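Long-range contact in enterochelin esterase (Salmonella enterica subsp. enterica serovar Typhimurium, PDB 3MGA), which probably hydrolyses the ester bonds of ferric enterobactin, the iron-loaded siderophore, so that the bacterium can release the captured iron: residues Ser186-Thr194 with Gly210-Trp220. Numbering follows the deposited sequence. Where two conformers were deposited one is given.
Sequences SRRVWILTT and GQFWAENMPVW
Trp190 lays one face of its indole on Ala214, and this is the centre of the contact. The methyl CB of Ala214 stands 3.7 Å from the centroid of the Trp190 five-membered ring and 13° off the ring normal, which meets the geometry of a CH-pi contact. At its six-membered end the same indole reaches the first turn of helix 210-216, where Trp190 CZ3 lies 3.7 Å from Gln211 N. Farther along the strand, Trp190 CB and Leu192 CD2 both meet the ring edge of Trp220, which follows helix 210-216 in the chain: CH2 of Trp220 is 3.7 Å from Trp190 CB, and CE3 of Trp220 is 3.5 Å from Leu192 CD2. The two indoles meet obliquely.

The other border is polar. Arg188 NH1 forms a salt bridge with Glu215 OE2 at 2.9 Å, but the N-H...O angle of 120° makes the hydrogen bond weak; the guanidinium and carboxylate planes are strongly inclined to each other. The Arg188 chain bends at chi3 (-65°), and Trp190 CH2 lies over the centre of one guanidinium face, while NH2 has a second carboxylate partner in Asp241. A water donates to Glu215 OE2 and weakly accepts from Trp190 NE1, linking the carboxylate to the indole N-H.

Outside the pair, backbone hydrogen bonds to Leu239 and Asp241 fix Trp190 and Arg188 in the sheet, and Gln211 OE1 accepts from Ala242 N. Helix 210-216 follows strand 204-207, which strand 236-240 separates from antiparallel strand 185-193; the axes of segments 186-193 and 210-216 approach to 9.0 Å. The strand order 1-2-4-3-5-6-7-8, with the second strand antiparallel and helices on the faces, is that of the alpha/beta-hydrolase fold, here in the esterase domain.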
# COMPACT_ATOMS: atom_id res chain seq x y z
N SER A 186 -2.99 -24.09 -5.98
CA SER A 186 -1.66 -23.80 -6.51
C SER A 186 -1.47 -22.30 -6.59
O SER A 186 -2.45 -21.55 -6.70
CB SER A 186 -1.45 -24.45 -7.88
OG SER A 186 -1.55 -25.86 -7.78
N ARG A 187 -0.22 -21.85 -6.62
CA ARG A 187 0.06 -20.43 -6.58
C ARG A 187 1.51 -20.11 -6.92
O ARG A 187 2.37 -20.93 -6.71
CB ARG A 187 -0.18 -20.09 -5.13
CG ARG A 187 0.17 -18.78 -4.61
CD ARG A 187 0.25 -18.96 -3.11
NE ARG A 187 -0.91 -19.68 -2.58
CZ ARG A 187 -1.99 -19.10 -2.04
NH1 ARG A 187 -2.07 -17.78 -1.91
NH2 ARG A 187 -2.98 -19.87 -1.60
N ARG A 188 1.76 -18.91 -7.43
CA ARG A 188 3.11 -18.47 -7.76
C ARG A 188 3.78 -17.85 -6.56
O ARG A 188 3.14 -17.15 -5.77
CB ARG A 188 3.10 -17.37 -8.84
CG ARG A 188 2.60 -17.76 -10.20
CD ARG A 188 2.46 -16.51 -11.08
NE ARG A 188 1.43 -15.59 -10.59
CZ ARG A 188 1.14 -14.40 -11.12
NH1 ARG A 188 1.81 -13.95 -12.17
NH2 ARG A 188 0.18 -13.65 -10.59
N VAL A 189 5.08 -18.09 -6.45
CA VAL A 189 5.91 -17.48 -5.43
C VAL A 189 7.19 -17.00 -6.14
O VAL A 189 7.71 -17.67 -7.05
CB VAL A 189 6.24 -18.44 -4.27
CG1 VAL A 189 4.96 -18.85 -3.53
CG2 VAL A 189 7.01 -19.67 -4.78
N TRP A 190 7.68 -15.83 -5.76
CA TRP A 190 8.89 -15.29 -6.37
C TRP A 190 10.03 -15.31 -5.36
O TRP A 190 9.83 -15.10 -4.17
CB TRP A 190 8.67 -13.87 -6.85
CG TRP A 190 7.76 -13.73 -8.03
CD1 TRP A 190 8.14 -13.60 -9.34
CD2 TRP A 190 6.33 -13.64 -8.02
NE1 TRP A 190 7.03 -13.44 -10.15
CE2 TRP A 190 5.91 -13.47 -9.36
CE3 TRP A 190 5.36 -13.69 -7.02
CZ2 TRP A 190 4.57 -13.36 -9.71
CZ3 TRP A 190 4.03 -13.58 -7.37
CH2 TRP A 190 3.65 -13.42 -8.70
N ILE A 191 11.24 -15.56 -5.84
CA ILE A 191 12.40 -15.61 -4.96
C ILE A 191 13.50 -14.70 -5.44
O ILE A 191 13.98 -14.85 -6.56
CB ILE A 191 12.98 -17.03 -4.86
CG1 ILE A 191 11.94 -18.02 -4.34
CG2 ILE A 191 14.19 -17.05 -3.93
CD1 ILE A 191 12.47 -19.46 -4.26
N LEU A 192 13.91 -13.76 -4.60
CA LEU A 192 15.02 -12.88 -4.93
C LEU A 192 16.07 -13.01 -3.83
O LEU A 192 15.73 -13.00 -2.66
CB LEU A 192 14.58 -11.41 -5.00
CG LEU A 192 15.73 -10.43 -5.25
CD1 LEU A 192 16.25 -10.61 -6.67
CD2 LEU A 192 15.29 -8.99 -5.02
N THR A 193 17.33 -13.15 -4.22
CA THR A 193 18.43 -13.22 -3.27
C THR A 193 19.31 -12.01 -3.56
O THR A 193 19.54 -11.68 -4.71
CB THR A 193 19.26 -14.51 -3.44
OG1 THR A 193 19.88 -14.51 -4.73
CG2 THR A 193 18.39 -15.74 -3.30
N THR A 194 19.82 -11.36 -2.52
CA THR A 194 20.66 -10.18 -2.70
C THR A 194 22.06 -10.30 -2.09
O THR A 194 22.73 -9.30 -1.84
CB THR A 194 19.96 -8.93 -2.13
OG1 THR A 194 19.76 -9.07 -0.71
CG2 THR A 194 18.62 -8.73 -2.82
N GLY A 210 2.42 -10.70 -3.10
CA GLY A 210 3.61 -10.81 -3.93
C GLY A 210 3.41 -10.45 -5.39
O GLY A 210 4.32 -9.92 -6.04
N GLN A 211 2.22 -10.74 -5.91
CA GLN A 211 1.90 -10.43 -7.30
C GLN A 211 2.09 -8.93 -7.58
O GLN A 211 2.63 -8.55 -8.62
CB GLN A 211 0.48 -10.91 -7.66
CG GLN A 211 -0.71 -10.19 -6.98
CD GLN A 211 -0.76 -10.33 -5.45
OE1 GLN A 211 -0.16 -11.22 -4.87
NE2 GLN A 211 -1.52 -9.43 -4.81
N PHE A 212 1.68 -8.09 -6.64
CA PHE A 212 1.79 -6.65 -6.79
C PHE A 212 3.23 -6.19 -6.73
O PHE A 212 3.69 -5.43 -7.60
CB PHE A 212 1.00 -5.95 -5.68
CG PHE A 212 0.89 -4.47 -5.84
CD1 PHE A 212 -0.16 -3.92 -6.57
CD2 PHE A 212 1.83 -3.63 -5.28
CE1 PHE A 212 -0.25 -2.56 -6.73
CE2 PHE A 212 1.74 -2.27 -5.43
CZ PHE A 212 0.70 -1.73 -6.15
N TRP A 213 3.96 -6.65 -5.72
CA TRP A 213 5.36 -6.27 -5.53
C TRP A 213 6.30 -6.92 -6.54
O TRP A 213 7.48 -6.60 -6.57
CB TRP A 213 5.84 -6.54 -4.10
CG TRP A 213 5.00 -5.84 -3.09
CD1 TRP A 213 4.16 -6.42 -2.18
CD2 TRP A 213 4.85 -4.44 -2.92
NE1 TRP A 213 3.53 -5.46 -1.43
CE2 TRP A 213 3.94 -4.23 -1.88
CE3 TRP A 213 5.42 -3.32 -3.56
CZ2 TRP A 213 3.58 -2.95 -1.44
CZ3 TRP A 213 5.07 -2.07 -3.13
CH2 TRP A 213 4.15 -1.88 -2.08
N ALA A 214 5.77 -7.84 -7.34
CA ALA A 214 6.57 -8.49 -8.38
C ALA A 214 6.21 -7.98 -9.78
O ALA A 214 7.04 -8.02 -10.68
CB ALA A 214 6.42 -10.01 -8.32
N GLU A 215 4.99 -7.48 -9.97
CA GLU A 215 4.54 -7.01 -11.28
C GLU A 215 4.09 -5.53 -11.36
O GLU A 215 4.65 -4.76 -12.15
CB GLU A 215 3.42 -7.94 -11.80
CG GLU A 215 3.87 -9.42 -11.90
CD GLU A 215 2.81 -10.38 -12.45
OE1 GLU A 215 1.61 -10.00 -12.52
OE2 GLU A 215 3.19 -11.52 -12.81
N ASN A 216 3.10 -5.14 -10.57
CA ASN A 216 2.60 -3.75 -10.61
C ASN A 216 3.62 -2.71 -10.16
O ASN A 216 3.75 -1.65 -10.75
CB ASN A 216 1.35 -3.59 -9.76
CG ASN A 216 0.27 -4.58 -10.11
OD1 ASN A 216 0.51 -5.78 -10.12
ND2 ASN A 216 -0.94 -4.09 -10.35
N MSE A 217 4.37 -3.05 -9.12
CA MSE A 217 5.35 -2.14 -8.58
C MSE A 217 6.54 -2.98 -8.10
O MSE A 217 6.70 -3.21 -6.90
CB MSE A 217 4.65 -1.35 -7.48
CG MSE A 217 5.40 -0.23 -6.85
SE MSE A 217 4.11 0.87 -5.89
CE MSE A 217 3.23 1.67 -7.41
N PRO A 218 7.36 -3.46 -9.05
CA PRO A 218 8.52 -4.34 -8.76
C PRO A 218 9.46 -3.83 -7.69
O PRO A 218 10.04 -2.75 -7.82
CB PRO A 218 9.23 -4.47 -10.12
CG PRO A 218 8.17 -4.18 -11.13
CD PRO A 218 7.30 -3.12 -10.49
N VAL A 219 9.62 -4.63 -6.64
CA VAL A 219 10.44 -4.27 -5.49
C VAL A 219 11.94 -4.59 -5.65
O VAL A 219 12.75 -4.09 -4.88
CB VAL A 219 9.89 -5.00 -4.25
CG1 VAL A 219 10.19 -6.50 -4.33
CG2 VAL A 219 10.45 -4.42 -2.97
N TRP A 220 12.31 -5.35 -6.68
CA TRP A 220 13.72 -5.78 -6.84
C TRP A 220 14.73 -4.63 -6.92
O TRP A 220 15.70 -4.59 -6.15
CB TRP A 220 13.91 -6.66 -8.09
CG TRP A 220 12.74 -7.48 -8.55
CD1 TRP A 220 12.11 -7.37 -9.75
CD2 TRP A 220 12.05 -8.51 -7.83
NE1 TRP A 220 11.09 -8.28 -9.84
CE2 TRP A 220 11.03 -8.99 -8.67
CE3 TRP A 220 12.19 -9.07 -6.56
CZ2 TRP A 220 10.16 -10.01 -8.29
CZ3 TRP A 220 11.33 -10.09 -6.18
CH2 TRP A 220 10.33 -10.54 -7.04
O HOH W 1 6.08 -12.26 -13.21